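Local coordinates for transcriptional regulator URE2 (Saccharomyces cerevisiae, PDB 1K0D), which represses nitrogen-utilization genes by holding GATA activators in the cytoplasm when nitrogen is good, and has glutathione peroxidase activity, at residues Asn30-Phe43 / Ser87-Glu101. Sequence-based numbering, arbitrary orientation.
With GSH (glutathione), chain F.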
ATOM      1  N   ASN B  30       4.907   6.012  10.239  1.00 24.37           N
ATOM      2  CA  ASN B  30       5.004   6.127   8.791  1.00 25.50           C
ATOM      3  C   ASN B  30       5.888   7.299   8.399  1.00 25.33           C
ATOM      4  O   ASN B  30       6.504   7.292   7.335  1.00 23.71           O
ATOM      5  CB  ASN B  30       3.622   6.284   8.166  1.00 27.38           C
ATOM      6  CG  ASN B  30       2.881   4.969   8.080  1.00 30.70           C
ATOM      7  OD1 ASN B  30       3.444   3.962   7.656  1.00 33.37           O
ATOM      8  ND2 ASN B  30       1.614   4.967   8.482  1.00 32.99           N
ATOM      9  N   GLY B  31       5.949   8.307   9.262  1.00 25.20           N
ATOM     10  CA  GLY B  31       6.783   9.459   8.982  1.00 26.72           C
ATOM     11  C   GLY B  31       8.238   9.053   9.094  1.00 27.45           C
ATOM     12  O   GLY B  31       9.042   9.355   8.213  1.00 28.51           O
ATOM     13  N   PHE B  32       8.576   8.354  10.174  1.00 27.56           N
ATOM     14  CA  PHE B  32       9.946   7.903  10.375  1.00 29.55           C
ATOM     15  C   PHE B  32      10.360   6.882   9.319  1.00 30.22           C
ATOM     16  O   PHE B  32      11.546   6.732   9.035  1.00 30.33           O
ATOM     17  CB  PHE B  32      10.121   7.317  11.782  1.00 31.71           C
ATOM     18  CG  PHE B  32      10.014   8.345  12.876  1.00 36.21           C
ATOM     19  CD1 PHE B  32       8.770   8.794  13.312  1.00 38.35           C
ATOM     20  CD2 PHE B  32      11.161   8.904  13.434  1.00 37.75           C
ATOM     21  CE1 PHE B  32       8.668   9.788  14.292  1.00 41.09           C
ATOM     22  CE2 PHE B  32      11.076   9.897  14.412  1.00 40.93           C
ATOM     23  CZ  PHE B  32       9.825  10.342  14.843  1.00 41.85           C
ATOM     24  N   LYS B  33       9.386   6.181   8.740  1.00 28.75           N
ATOM     25  CA  LYS B  33       9.686   5.198   7.705  1.00 28.20           C
ATOM     26  C   LYS B  33      10.280   5.922   6.499  1.00 26.98           C
ATOM     27  O   LYS B  33      11.209   5.427   5.866  1.00 27.55           O
ATOM     28  CB  LYS B  33       8.425   4.454   7.262  1.00 30.31           C
ATOM     29  CG  LYS B  33       8.699   3.381   6.210  1.00 33.60           C
ATOM     30  CD  LYS B  33       7.451   2.990   5.433  1.00 33.93           C
ATOM     31  CE  LYS B  33       6.347   2.500   6.343  1.00 38.45           C
ATOM     32  NZ  LYS B  33       5.108   2.201   5.554  1.00 43.04           N
ATOM     33  N   VAL B  34       9.741   7.099   6.187  1.00 24.47           N
ATOM     34  CA  VAL B  34      10.238   7.873   5.059  1.00 23.10           C
ATOM     35  C   VAL B  34      11.554   8.548   5.441  1.00 22.35           C
ATOM     36  O   VAL B  34      12.480   8.596   4.644  1.00 20.56           O
ATOM     37  CB  VAL B  34       9.210   8.954   4.606  1.00 22.65           C
ATOM     38  CG1 VAL B  34       9.829   9.843   3.551  1.00 18.67           C
ATOM     39  CG2 VAL B  34       7.949   8.278   4.025  1.00 22.07           C
ATOM     40  N   ALA B  35      11.632   9.062   6.666  1.00 22.37           N
ATOM     41  CA  ALA B  35      12.850   9.718   7.138  1.00 23.15           C
ATOM     42  C   ALA B  35      14.016   8.740   7.038  1.00 22.32           C
ATOM     43  O   ALA B  35      15.104   9.101   6.600  1.00 23.71           O
ATOM     44  CB  ALA B  35      12.672  10.187   8.586  1.00 23.24           C
ATOM     45  N   ILE B  36      13.779   7.495   7.432  1.00 21.71           N
ATOM     46  CA  ILE B  36      14.809   6.468   7.368  1.00 22.02           C
ATOM     47  C   ILE B  36      15.348   6.255   5.948  1.00 23.67           C
ATOM     48  O   ILE B  36      16.561   6.251   5.734  1.00 23.74           O
ATOM     49  CB  ILE B  36      14.277   5.126   7.913  1.00 21.21           C
ATOM     50  CG1 ILE B  36      14.176   5.200   9.441  1.00 20.86           C
ATOM     51  CG2 ILE B  36      15.187   3.981   7.477  1.00 21.90           C
ATOM     52  CD1 ILE B  36      13.581   3.976  10.074  1.00 22.80           C
ATOM     53  N   VAL B  37      14.456   6.088   4.976  1.00 22.48           N
ATOM     54  CA  VAL B  37      14.904   5.869   3.601  1.00 22.22           C
ATOM     55  C   VAL B  37      15.560   7.121   3.035  1.00 22.24           C
ATOM     56  O   VAL B  37      16.529   7.045   2.284  1.00 20.55           O
ATOM     57  CB  VAL B  37      13.733   5.437   2.698  1.00 20.74           C
ATOM     58  CG1 VAL B  37      14.194   5.333   1.238  1.00 17.06           C
ATOM     59  CG2 VAL B  37      13.200   4.101   3.190  1.00 19.92           C
ATOM     60  N   LEU B  38      15.012   8.271   3.397  1.00 22.73           N
ATOM     61  CA  LEU B  38      15.548   9.556   2.965  1.00 25.36           C
ATOM     62  C   LEU B  38      16.999   9.646   3.487  1.00 26.24           C
ATOM     63  O   LEU B  38      17.925  10.038   2.769  1.00 24.25           O
ATOM     64  CB  LEU B  38      14.691  10.672   3.584  1.00 25.76           C
ATOM     65  CG  LEU B  38      14.132  11.878   2.813  1.00 31.01           C
ATOM     66  CD1 LEU B  38      13.789  11.545   1.366  1.00 27.00           C
ATOM     67  CD2 LEU B  38      12.890  12.370   3.564  1.00 27.27           C
ATOM     68  N   SER B  39      17.190   9.262   4.747  1.00 24.96           N
ATOM     69  CA  SER B  39      18.508   9.316   5.354  1.00 26.40           C
ATOM     70  C   SER B  39      19.467   8.277   4.785  1.00 24.77           C
ATOM     71  O   SER B  39      20.611   8.596   4.486  1.00 24.62           O
ATOM     72  CB  SER B  39      18.395   9.157   6.870  1.00 26.95           C
ATOM     73  OG  SER B  39      19.673   8.961   7.440  1.00 34.27           O
ATOM     74  N   GLU B  40      19.001   7.040   4.623  1.00 25.32           N
ATOM     75  CA  GLU B  40      19.845   5.977   4.084  1.00 25.56           C
ATOM     76  C   GLU B  40      20.346   6.278   2.668  1.00 26.62           C
ATOM     77  O   GLU B  40      21.466   5.916   2.307  1.00 25.32           O
ATOM     78  CB  GLU B  40      19.085   4.643   4.083  1.00 27.24           C
ATOM     79  CG  GLU B  40      19.142   3.864   5.403  1.00 30.73           C
ATOM     80  CD  GLU B  40      20.523   3.246   5.691  1.00 33.99           C
ATOM     81  OE1 GLU B  40      20.712   2.691   6.797  1.00 33.97           O
ATOM     82  OE2 GLU B  40      21.416   3.309   4.814  1.00 34.32           O
ATOM     83  N   LEU B  41      19.517   6.940   1.867  1.00 25.12           N
ATOM     84  CA  LEU B  41      19.885   7.261   0.495  1.00 26.29           C
ATOM     85  C   LEU B  41      20.704   8.535   0.375  1.00 27.88           C
ATOM     86  O   LEU B  41      21.129   8.896  -0.720  1.00 27.90           O
ATOM     87  CB  LEU B  41      18.628   7.375  -0.377  1.00 25.24           C
ATOM     88  CG  LEU B  41      17.837   6.073  -0.514  1.00 26.30           C
ATOM     89  CD1 LEU B  41      16.535   6.339  -1.239  1.00 28.74           C
ATOM     90  CD2 LEU B  41      18.664   5.041  -1.259  1.00 23.75           C
ATOM     91  N   GLY B  42      20.926   9.215   1.496  1.00 29.52           N
ATOM     92  CA  GLY B  42      21.709  10.440   1.469  1.00 30.29           C
ATOM     93  C   GLY B  42      20.958  11.662   0.972  1.00 30.99           C
ATOM     94  O   GLY B  42      21.565  12.666   0.612  1.00 32.28           O
ATOM     95  N   PHE B  43      19.634  11.586   0.946  1.00 31.23           N
ATOM     96  CA  PHE B  43      18.827  12.711   0.497  1.00 32.55           C
ATOM     97  C   PHE B  43      18.688  13.721   1.634  1.00 33.67           C
ATOM     98  O   PHE B  43      18.319  13.371   2.758  1.00 32.82           O
ATOM     99  CB  PHE B  43      17.448  12.220   0.031  1.00 31.27           C
ATOM    100  CG  PHE B  43      17.468  11.516  -1.314  1.00 32.77           C
ATOM    101  CD1 PHE B  43      16.737  10.344  -1.517  1.00 31.38           C
ATOM    102  CD2 PHE B  43      18.200  12.033  -2.381  1.00 34.55           C
ATOM    103  CE1 PHE B  43      16.733   9.696  -2.764  1.00 28.96           C
ATOM    104  CE2 PHE B  43      18.201  11.390  -3.633  1.00 34.71           C
ATOM    105  CZ  PHE B  43      17.463  10.218  -3.819  1.00 30.63           C
ATOM    106  N   SER B  87       3.285   6.641   2.355  1.00 20.32           N
ATOM    107  CA  SER B  87       4.663   6.229   2.605  1.00 20.64           C
ATOM    108  C   SER B  87       5.191   5.196   1.601  1.00 20.97           C
ATOM    109  O   SER B  87       6.376   5.214   1.236  1.00 19.57           O
ATOM    110  CB  SER B  87       4.788   5.682   4.029  1.00 19.58           C
ATOM    111  OG  SER B  87       3.943   4.562   4.232  1.00 17.70           O
ATOM    112  N   GLY B  88       4.314   4.295   1.167  1.00 18.73           N
ATOM    113  CA  GLY B  88       4.709   3.281   0.203  1.00 18.23           C
ATOM    114  C   GLY B  88       5.092   3.888  -1.133  1.00 18.96           C
ATOM    115  O   GLY B  88       6.060   3.461  -1.772  1.00 19.14           O
ATOM    116  N   ALA B  89       4.343   4.898  -1.562  1.00 18.37           N
ATOM    117  CA  ALA B  89       4.632   5.550  -2.839  1.00 19.16           C
ATOM    118  C   ALA B  89       5.881   6.418  -2.693  1.00 19.17           C
ATOM    119  O   ALA B  89       6.674   6.544  -3.628  1.00 18.18           O
ATOM    120  CB  ALA B  89       3.431   6.405  -3.293  1.00 15.84           C
ATOM    121  N   ILE B  90       6.050   7.026  -1.522  1.00 18.58           N
ATOM    122  CA  ILE B  90       7.225   7.859  -1.289  1.00 18.75           C
ATOM    123  C   ILE B  90       8.502   7.005  -1.385  1.00 17.15           C
ATOM    124  O   ILE B  90       9.474   7.413  -2.025  1.00 18.49           O
ATOM    125  CB  ILE B  90       7.146   8.568   0.100  1.00 19.14           C
ATOM    126  CG1 ILE B  90       6.018   9.611   0.084  1.00 18.44           C
ATOM    127  CG2 ILE B  90       8.462   9.270   0.416  1.00 17.20           C
ATOM    128  CD1 ILE B  90       5.750  10.250   1.427  1.00 16.54           C
ATOM    129  N   LEU B  91       8.489   5.817  -0.778  1.00 17.00           N
ATOM    130  CA  LEU B  91       9.656   4.934  -0.815  1.00 17.89           C
ATOM    131  C   LEU B  91      10.022   4.532  -2.230  1.00 19.11           C
ATOM    132  O   LEU B  91      11.202   4.581  -2.607  1.00 19.02           O
ATOM    133  CB  LEU B  91       9.437   3.666   0.025  1.00 19.11           C
ATOM    134  CG  LEU B  91       9.238   3.835   1.535  1.00 23.46           C
ATOM    135  CD1 LEU B  91       9.560   2.521   2.241  1.00 18.48           C
ATOM    136  CD2 LEU B  91      10.125   4.957   2.053  1.00 22.03           C
ATOM    137  N   LEU B  92       9.022   4.136  -3.017  1.00 18.16           N
ATOM    138  CA  LEU B  92       9.283   3.743  -4.393  1.00 19.98           C
ATOM    139  C   LEU B  92       9.806   4.934  -5.190  1.00 19.28           C
ATOM    140  O   LEU B  92      10.650   4.784  -6.062  1.00 19.48           O
ATOM    141  CB  LEU B  92       8.020   3.170  -5.055  1.00 18.14           C
ATOM    142  CG  LEU B  92       7.581   1.787  -4.554  1.00 22.53           C
ATOM    143  CD1 LEU B  92       6.411   1.293  -5.397  1.00 20.35           C
ATOM    144  CD2 LEU B  92       8.754   0.794  -4.639  1.00 21.12           C
ATOM    145  N   HIS B  93       9.315   6.124  -4.887  1.00 21.60           N
ATOM    146  CA  HIS B  93       9.788   7.297  -5.603  1.00 22.59           C
ATOM    147  C   HIS B  93      11.268   7.527  -5.283  1.00 23.28           C
ATOM    148  O   HIS B  93      12.074   7.798  -6.171  1.00 22.84           O
ATOM    149  CB  HIS B  93       8.975   8.526  -5.208  1.00 21.10           C
ATOM    150  CG  HIS B  93       9.350   9.758  -5.971  1.00 24.33           C
ATOM    151  ND1 HIS B  93      10.139  10.754  -5.438  1.00 26.71           N
ATOM    152  CD2 HIS B  93       9.072  10.136  -7.239  1.00 22.51           C
ATOM    153  CE1 HIS B  93      10.329  11.693  -6.347  1.00 26.78           C
ATOM    154  NE2 HIS B  93       9.693  11.341  -7.449  1.00 26.45           N
ATOM    155  N   LEU B  94      11.618   7.400  -4.007  1.00 23.40           N
ATOM    156  CA  LEU B  94      12.999   7.605  -3.577  1.00 22.82           C
ATOM    157  C   LEU B  94      14.005   6.605  -4.149  1.00 22.17           C
ATOM    158  O   LEU B  94      15.053   7.012  -4.662  1.00 22.35           O
ATOM    159  CB  LEU B  94      13.081   7.610  -2.049  1.00 19.84           C
ATOM    160  CG  LEU B  94      12.332   8.787  -1.410  1.00 20.47           C
ATOM    161  CD1 LEU B  94      12.528   8.759   0.098  1.00 19.09           C
ATOM    162  CD2 LEU B  94      12.856  10.095  -1.986  1.00 18.25           C
ATOM    163  N   VAL B  95      13.709   5.309  -4.086  1.00 19.70           N
ATOM    164  CA  VAL B  95      14.663   4.348  -4.620  1.00 20.57           C
ATOM    165  C   VAL B  95      14.732   4.410  -6.144  1.00 23.74           C
ATOM    166  O   VAL B  95      15.800   4.214  -6.723  1.00 22.77           O
ATOM    167  CB  VAL B  95      14.361   2.906  -4.150  1.00 20.62           C
ATOM    168  CG1 VAL B  95      14.406   2.858  -2.631  1.00 18.11           C
ATOM    169  CG2 VAL B  95      13.014   2.436  -4.675  1.00 20.45           C
ATOM    170  N   ASN B  96      13.606   4.706  -6.794  1.00 25.96           N
ATOM    171  CA  ASN B  96      13.595   4.817  -8.255  1.00 27.06           C
ATOM    172  C   ASN B  96      14.478   5.985  -8.678  1.00 26.74           C
ATOM    173  O   ASN B  96      15.286   5.861  -9.599  1.00 26.04           O
ATOM    174  CB  ASN B  96      12.170   5.031  -8.780  1.00 28.40           C
ATOM    175  CG  ASN B  96      11.476   3.728  -9.121  1.00 32.74           C
ATOM    176  OD1 ASN B  96      11.752   3.117 -10.155  1.00 37.15           O
ATOM    177  ND2 ASN B  96      10.583   3.284  -8.245  1.00 32.43           N
ATOM    178  N   LYS B  97      14.329   7.107  -7.981  1.00 26.12           N
ATOM    179  CA  LYS B  97      15.103   8.305  -8.276  1.00 27.05           C
ATOM    180  C   LYS B  97      16.591   8.095  -8.021  1.00 27.42           C
ATOM    181  O   LYS B  97      17.421   8.450  -8.857  1.00 28.90           O
ATOM    182  CB  LYS B  97      14.608   9.483  -7.433  1.00 25.51           C
ATOM    183  CG  LYS B  97      15.213  10.810  -7.849  1.00 30.53           C
ATOM    184  CD  LYS B  97      14.549  11.982  -7.158  1.00 31.31           C
ATOM    185  CE  LYS B  97      15.059  13.297  -7.732  1.00 33.99           C
ATOM    186  NZ  LYS B  97      14.333  14.464  -7.171  1.00 33.73           N
ATOM    187  N   TYR B  98      16.923   7.528  -6.863  1.00 26.85           N
ATOM    188  CA  TYR B  98      18.317   7.274  -6.513  1.00 25.36           C
ATOM    189  C   TYR B  98      18.977   6.411  -7.583  1.00 26.25           C
ATOM    190  O   TYR B  98      20.100   6.676  -8.019  1.00 25.54           O
ATOM    191  CB  TYR B  98      18.423   6.547  -5.168  1.00 23.58           C
ATOM    192  CG  TYR B  98      19.859   6.366  -4.719  1.00 25.51           C
ATOM    193  CD1 TYR B  98      20.505   7.364  -3.989  1.00 23.23           C
ATOM    194  CD2 TYR B  98      20.600   5.242  -5.102  1.00 24.47           C
ATOM    195  CE1 TYR B  98      21.844   7.262  -3.660  1.00 24.93           C
ATOM    196  CE2 TYR B  98      21.959   5.129  -4.774  1.00 25.70           C
ATOM    197  CZ  TYR B  98      22.570   6.150  -4.055  1.00 26.17           C
ATOM    198  OH  TYR B  98      23.905   6.093  -3.749  1.00 24.96           O
ATOM    199  N   TYR B  99      18.266   5.370  -7.993  1.00 27.03           N
ATOM    200  CA  TYR B  99      18.773   4.454  -8.991  1.00 28.05           C
ATOM    201  C   TYR B  99      18.994   5.085 -10.357  1.00 30.08           C
ATOM    202  O   TYR B  99      20.025   4.847 -10.985  1.00 29.29           O
ATOM    203  CB  TYR B  99      17.832   3.264  -9.140  1.00 28.92           C
ATOM    204  CG  TYR B  99      18.212   2.339 -10.276  1.00 30.19           C
ATOM    205  CD1 TYR B  99      19.478   1.748 -10.327  1.00 29.34           C
ATOM    206  CD2 TYR B  99      17.310   2.057 -11.300  1.00 30.73           C
ATOM    207  CE1 TYR B  99      19.832   0.897 -11.367  1.00 29.26           C
ATOM    208  CE2 TYR B  99      17.653   1.207 -12.347  1.00 30.68           C
ATOM    209  CZ  TYR B  99      18.914   0.630 -12.372  1.00 30.53           C
ATOM    210  OH  TYR B  99      19.244  -0.229 -13.391  1.00 30.09           O
ATOM    211  N   LYS B 100      18.049   5.887 -10.831  1.00 31.38           N
ATOM    212  CA  LYS B 100      18.244   6.474 -12.145  1.00 35.22           C
ATOM    213  C   LYS B 100      19.318   7.553 -12.113  1.00 35.53           C
ATOM    214  O   LYS B 100      19.957   7.824 -13.127  1.00 35.59           O
ATOM    215  CB  LYS B 100      16.934   7.035 -12.712  1.00 37.69           C
ATOM    216  CG  LYS B 100      16.525   8.394 -12.182  1.00 44.06           C
ATOM    217  CD  LYS B 100      15.505   9.036 -13.110  1.00 47.67           C
ATOM    218  CE  LYS B 100      16.080   9.198 -14.517  1.00 49.70           C
ATOM    219  NZ  LYS B 100      15.077   9.721 -15.488  1.00 52.48           N
ATOM    220  N   GLU B 101      19.533   8.159 -10.950  1.00 35.69           N
ATOM    221  CA  GLU B 101      20.551   9.197 -10.837  1.00 36.12           C
ATOM    222  C   GLU B 101      21.968   8.646 -10.663  1.00 35.33           C
ATOM    223  O   GLU B 101      22.919   9.189 -11.228  1.00 36.09           O
ATOM    224  CB  GLU B 101      20.235  10.138  -9.675  1.00 39.00           C
ATOM    225  CG  GLU B 101      18.932  10.907  -9.847  1.00 45.12           C
ATOM    226  CD  GLU B 101      18.741  11.987  -8.796  1.00 46.34           C
ATOM    227  OE1 GLU B 101      18.823  11.677  -7.586  1.00 48.22           O
ATOM    228  OE2 GLU B 101      18.500  13.148  -9.184  1.00 47.73           O
TER
HETATM  229  N1  GSH F 356      -1.311   4.335   4.517  1.00 31.99           N
HETATM  230  CA1 GSH F 356      -0.709   5.616   4.915  1.00 36.30           C
HETATM  231  C1  GSH F 356       0.827   5.684   4.652  1.00 33.93           C
HETATM  232  O11 GSH F 356       1.490   4.635   4.695  1.00 33.78           O
HETATM  233  O12 GSH F 356       1.332   6.868   4.401  1.00 29.81           O
HETATM  234  CB1 GSH F 356      -1.026   5.880   6.416  1.00 38.96           C
HETATM  235  CG1 GSH F 356      -1.229   7.397   6.706  1.00 44.31           C
HETATM  236  CD1 GSH F 356      -1.559   7.602   8.217  1.00 46.63           C
HETATM  237  OE1 GSH F 356      -2.488   6.976   8.755  1.00 47.90           O
HETATM  238  N2  GSH F 356      -0.776   8.498   8.853  1.00 50.34           N
HETATM  239  CA2 GSH F 356      -0.976   8.811  10.286  1.00 53.29           C
HETATM  240  C2  GSH F 356      -1.743  10.151  10.423  1.00 54.59           C
HETATM  241  O2  GSH F 356      -1.669  11.039   9.561  1.00 52.29           O
HETATM  242  CB2 GSH F 356       0.390   8.959  10.993  1.00 53.53           C
HETATM  243  SG2 GSH F 356       1.283   7.372  11.181  1.00 57.52           S
HETATM  244  N3  GSH F 356      -2.505  10.300  11.547  1.00 57.75           N
HETATM  245  CA3 GSH F 356      -3.306  11.513  11.852  1.00 61.06           C
HETATM  246  C3  GSH F 356      -4.800  11.243  11.635  1.00 63.78           C
HETATM  247  O31 GSH F 356      -5.570  12.190  11.867  1.00 65.46           O
HETATM  248  O32 GSH F 356      -5.169  10.103  11.245  1.00 65.65           O
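Lys33 meets Ser87 and Leu91, and Val34 meets Ile90, where two parallel helices pack in the thioredoxin-like N-terminal domain of this glutathione transferase fold. The axes of 30-40 and 87-101 come within 9.7 Å, at 4°. Both helices begin at the glutathione site. There Ser87 N donates to glutathione O12 at 2.8 Å. Ser87 OG also lies against O11 of the same carboxylate, at a distance too short to be read closely. Lys33 sends its chain, bent at chi3 (-57°), to the same hydroxyl; NZ donates to Ser87 OG at 2.9 Å. The lysine charge probably helps balance the glutathione carboxylate. Asn30 adds its amide beside the ligand, with OD1 taking a weak bond from Lys33 NZ.

The middle of the interface is aliphatic. Val34 CG1 presses on Ile90 CG2, and Val37 CG2 lies 3.4 Å from Leu91 CD2, a tight pair. Leu94 CD1 meets Val37 and Leu38, and its CB meets Leu41 CD1. The far end is aromatic. Past a Schellman motif at Gly42, Phe43 CD1 packs on Leu94 CD2, and CZ reaches Tyr98 CB. Leu94 O lies at the Phe43 ring edge. Leu41 CD2 sits over one face of the Tyr98 ring, 4.2 Å from its centroid, as a CH-pi contact.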